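Local coordinates for TrwG protein (PDB 4NHF) that probably serves as an inner-membrane VirB8-like component of a type IV secretion machinery, of which this chain is the soluble domain, at residues A[37-48]-A[144-152]. Numbering follows the deposited sequence.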
loop_
_atom_site.group_PDB
_atom_site.type_symbol
_atom_site.label_atom_id
_atom_site.label_comp_id
_atom_site.label_asym_id
_atom_site.label_seq_id
_atom_site.Cartn_x
_atom_site.Cartn_y
_atom_site.Cartn_z
ATOM N N GLU A 37 14.121 20.068 5.057
ATOM C CA GLU A 37 13.349 18.955 5.653
ATOM C C GLU A 37 12.104 19.541 6.293
ATOM O O GLU A 37 12.128 20.686 6.780
ATOM C CB GLU A 37 14.165 18.169 6.700
ATOM C CG GLU A 37 15.395 17.502 6.114
ATOM C CD GLU A 37 16.312 16.944 7.166
ATOM O OE1 GLU A 37 15.885 16.292 8.150
ATOM O OE2 GLU A 37 17.513 17.214 7.023
ATOM N N THR A 38 11.039 18.757 6.291
ATOM C CA THR A 38 9.754 19.171 6.820
ATOM C C THR A 38 9.219 18.174 7.850
ATOM O O THR A 38 9.527 16.938 7.792
ATOM C CB THR A 38 8.768 19.512 5.662
ATOM O OG1 THR A 38 9.383 20.503 4.835
ATOM C CG2 THR A 38 7.397 20.106 6.169
ATOM N N SER A 39 8.492 18.724 8.827
ATOM C CA SER A 39 7.695 17.962 9.796
ATOM C C SER A 39 6.235 17.990 9.375
ATOM O O SER A 39 5.778 18.957 8.742
ATOM C CB SER A 39 7.785 18.578 11.191
ATOM O OG SER A 39 8.714 17.869 11.981
ATOM N N TYR A 40 5.509 16.939 9.735
ATOM C CA TYR A 40 4.107 16.859 9.407
ATOM C C TYR A 40 3.238 16.516 10.594
ATOM O O TYR A 40 2.006 16.632 10.503
ATOM C CB TYR A 40 3.945 15.881 8.273
ATOM C CG TYR A 40 4.451 16.466 6.957
ATOM C CD1 TYR A 40 3.679 17.352 6.229
ATOM C CD2 TYR A 40 5.723 16.125 6.453
ATOM C CE1 TYR A 40 4.140 17.883 5.020
ATOM C CE2 TYR A 40 6.196 16.674 5.298
ATOM C CZ TYR A 40 5.401 17.541 4.581
ATOM O OH TYR A 40 5.890 18.029 3.425
ATOM N N GLY A 41 3.834 16.180 11.724
ATOM C CA GLY A 41 3.017 15.837 12.884
ATOM C C GLY A 41 2.729 14.347 12.954
ATOM O O GLY A 41 2.970 13.599 11.989
ATOM N N GLU A 42 2.188 13.937 14.103
ATOM C CA GLU A 42 2.142 12.545 14.476
ATOM C C GLU A 42 1.207 11.656 13.610
ATOM O O GLU A 42 1.557 10.502 13.322
ATOM C CB GLU A 42 1.853 12.363 15.973
ATOM C CG GLU A 42 0.456 12.757 16.439
ATOM C CD GLU A 42 0.346 12.710 17.970
ATOM O OE1 GLU A 42 0.579 11.615 18.511
ATOM O OE2 GLU A 42 0.106 13.781 18.636
ATOM N N VAL A 43 0.056 12.191 13.191
ATOM C CA VAL A 43 -0.889 11.416 12.373
ATOM C C VAL A 43 -0.256 11.023 11.024
ATOM O O VAL A 43 -0.322 9.872 10.564
ATOM C CB VAL A 43 -2.209 12.214 12.216
ATOM C CG1 VAL A 43 -3.086 11.629 11.189
ATOM C CG2 VAL A 43 -2.951 12.218 13.545
ATOM N N VAL A 44 0.412 11.981 10.414
ATOM C CA VAL A 44 1.060 11.766 9.153
ATOM C C VAL A 44 2.307 10.836 9.336
ATOM O O VAL A 44 2.513 9.893 8.519
ATOM C CB VAL A 44 1.416 13.105 8.478
ATOM C CG1 VAL A 44 2.287 12.943 7.251
ATOM C CG2 VAL A 44 0.145 13.936 8.131
ATOM N N ASP A 45 3.106 11.054 10.396
ATOM C CA ASP A 45 4.263 10.194 10.650
ATOM C C ASP A 45 3.854 8.741 10.829
ATOM O O ASP A 45 4.472 7.878 10.270
ATOM C CB ASP A 45 5.065 10.597 11.875
ATOM C CG ASP A 45 5.735 11.971 11.750
ATOM O OD1 ASP A 45 5.861 12.561 10.670
ATOM O OD2 ASP A 45 6.255 12.370 12.770
ATOM N N ARG A 46 2.811 8.488 11.618
ATOM C CA ARG A 46 2.330 7.163 11.852
ATOM C C ARG A 46 1.898 6.495 10.562
ATOM O O ARG A 46 2.193 5.305 10.353
ATOM C CB ARG A 46 1.181 7.168 12.881
ATOM C CG ARG A 46 1.646 7.320 14.325
ATOM C CD ARG A 46 0.533 7.090 15.369
ATOM N NE ARG A 46 1.247 6.796 16.634
ATOM C CZ ARG A 46 1.627 7.731 17.508
ATOM N NH1 ARG A 46 2.285 7.396 18.615
ATOM N NH2 ARG A 46 1.288 9.027 17.305
ATOM N N TYR A 47 1.179 7.224 9.699
ATOM C CA TYR A 47 0.869 6.709 8.372
ATOM C C TYR A 47 2.083 6.126 7.644
ATOM O O TYR A 47 2.100 4.933 7.230
ATOM C CB TYR A 47 0.168 7.765 7.482
ATOM C CG TYR A 47 -0.089 7.220 6.114
ATOM C CD1 TYR A 47 -1.151 6.330 5.876
ATOM C CD2 TYR A 47 0.726 7.558 5.064
ATOM C CE1 TYR A 47 -1.354 5.794 4.621
ATOM C CE2 TYR A 47 0.528 7.014 3.805
ATOM C CZ TYR A 47 -0.522 6.146 3.587
ATOM O OH TYR A 47 -0.720 5.638 2.352
ATOM N N TRP A 48 3.101 6.952 7.483
ATOM C CA TRP A 48 4.276 6.591 6.700
ATOM C C TRP A 48 5.150 5.544 7.391
ATOM O O TRP A 48 5.684 4.627 6.742
ATOM C CB TRP A 48 5.065 7.857 6.321
ATOM C CG TRP A 48 4.370 8.626 5.295
ATOM C CD1 TRP A 48 3.719 9.823 5.456
ATOM C CD2 TRP A 48 4.205 8.264 3.939
ATOM N NE1 TRP A 48 3.134 10.207 4.275
ATOM C CE2 TRP A 48 3.431 9.265 3.328
ATOM C CE3 TRP A 48 4.595 7.166 3.184
ATOM C CZ2 TRP A 48 3.064 9.205 1.987
ATOM C CZ3 TRP A 48 4.266 7.131 1.842
ATOM C CH2 TRP A 48 3.509 8.143 1.263
ATOM N N ILE A 144 13.692 3.413 14.546
ATOM C CA ILE A 144 13.664 4.131 13.273
ATOM C C ILE A 144 14.051 5.608 13.444
ATOM O O ILE A 144 13.644 6.291 14.398
ATOM C CB ILE A 144 12.271 4.011 12.659
ATOM C CG1 ILE A 144 11.833 2.523 12.660
ATOM C CG2 ILE A 144 12.201 4.616 11.248
ATOM C CD1 ILE A 144 10.488 2.295 11.982
ATOM N N GLY A 145 14.865 6.094 12.514
ATOM C CA GLY A 145 15.070 7.523 12.336
ATOM C C GLY A 145 14.421 7.889 11.023
ATOM O O GLY A 145 14.486 7.110 10.075
ATOM N N TYR A 146 13.756 9.055 10.964
ATOM C CA TYR A 146 13.115 9.459 9.751
ATOM C C TYR A 146 13.015 10.958 9.609
ATOM O O TYR A 146 13.139 11.711 10.573
ATOM C CB TYR A 146 11.712 8.888 9.661
ATOM C CG TYR A 146 10.767 9.451 10.726
ATOM C CD1 TYR A 146 10.801 8.950 12.029
ATOM C CD2 TYR A 146 9.930 10.561 10.462
ATOM C CE1 TYR A 146 9.944 9.440 13.021
ATOM C CE2 TYR A 146 9.045 11.049 11.437
ATOM C CZ TYR A 146 9.072 10.495 12.725
ATOM O OH TYR A 146 8.241 10.980 13.697
ATOM N N THR A 147 12.804 11.381 8.366
ATOM C CA THR A 147 12.569 12.799 8.052
ATOM C C THR A 147 11.743 12.872 6.774
ATOM O O THR A 147 11.305 11.830 6.253
ATOM C CB THR A 147 13.885 13.559 7.927
ATOM O OG1 THR A 147 13.593 14.966 7.978
ATOM C CG2 THR A 147 14.603 13.203 6.618
ATOM N N TYR A 148 11.445 14.065 6.290
ATOM C CA TYR A 148 10.872 14.247 4.980
ATOM C C TYR A 148 11.651 15.250 4.213
ATOM O O TYR A 148 11.985 16.374 4.769
ATOM C CB TYR A 148 9.444 14.721 5.064
ATOM C CG TYR A 148 8.485 13.911 5.886
ATOM C CD1 TYR A 148 8.530 13.947 7.272
ATOM C CD2 TYR A 148 7.495 13.164 5.259
ATOM C CE1 TYR A 148 7.598 13.271 8.026
ATOM C CE2 TYR A 148 6.560 12.477 5.987
ATOM C CZ TYR A 148 6.616 12.507 7.361
ATOM O OH TYR A 148 5.669 11.816 8.086
ATOM N N VAL A 149 11.972 14.938 2.962
ATOM C CA VAL A 149 12.883 15.797 2.168
ATOM C C VAL A 149 12.304 16.590 0.994
ATOM O O VAL A 149 13.026 17.350 0.374
ATOM C CB VAL A 149 14.115 15.024 1.670
ATOM C CG1 VAL A 149 14.856 14.516 2.896
ATOM C CG2 VAL A 149 13.712 13.833 0.750
ATOM N N GLY A 150 11.003 16.464 0.748
ATOM C CA GLY A 150 10.337 17.093 -0.390
ATOM C C GLY A 150 10.090 16.089 -1.515
ATOM O O GLY A 150 10.692 15.010 -1.596
ATOM N N ALA A 151 9.179 16.443 -2.394
ATOM C CA ALA A 151 8.731 15.497 -3.410
ATOM C C ALA A 151 9.887 15.150 -4.339
ATOM O O ALA A 151 10.610 16.023 -4.725
ATOM C CB ALA A 151 7.622 16.108 -4.204
ATOM N N PRO A 152 10.058 13.850 -4.689
ATOM C CA PRO A 152 11.084 13.418 -5.633
ATOM C C PRO A 152 10.887 14.001 -7.012
ATOM O O PRO A 152 9.757 14.298 -7.402
ATOM C CB PRO A 152 10.899 11.884 -5.731
ATOM C CG PRO A 152 10.040 11.499 -4.600
ATOM C CD PRO A 152 9.440 12.747 -3.970
HETATM O O HOH W 1 10.991 15.782 9.496
#
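Tyr-146, on strand 138-148, gives its hydroxyl to the carboxylate of Asp-45, its OH lying 2.6 Å from OD2 of Asp-45 and well above the carboxylate plane. Tyrosine suits this place because its ring can pack in the interior while its tip pays for a buried acid. Thr-147, on the other side of the strand, turns OG1 away from its backbone N (chi1 -165°); this hydroxyl, able both to give and to take, donates to Glu-37 OE1 at 2.7 Å and accepts from a water. Tyr-148 buries the most surface. Tyr-148 OH donates to Asp-45 OD1, 2.7 Å away on the anti side, so an aspartate fits here by offering one oxygen to each tyrosine, which probably favours its charged form. The ring of Tyr-40 stands edge-on over the Tyr-148 face in a T-shaped stack, with planes at 68°. Tyr-148 in turn points its own edge at the five-membered ring of Trp-48, in an offset edge-to-face pair; aromatic neighbours suit a ring that needs an edge on its face and a face for its edge. Thr-38 N donates to Tyr-148 O at 3.0 Å. Helix 42-48 runs at 116° to strand 144-148, the helix-on-sheet packing of this VirB8 domain of the NTF2-like clan; Leu-112 of strand 102-112 touches Asp-45 and Tyr-146, and Phe-165 of strand 165-174 packs against Trp-48 and Tyr-148.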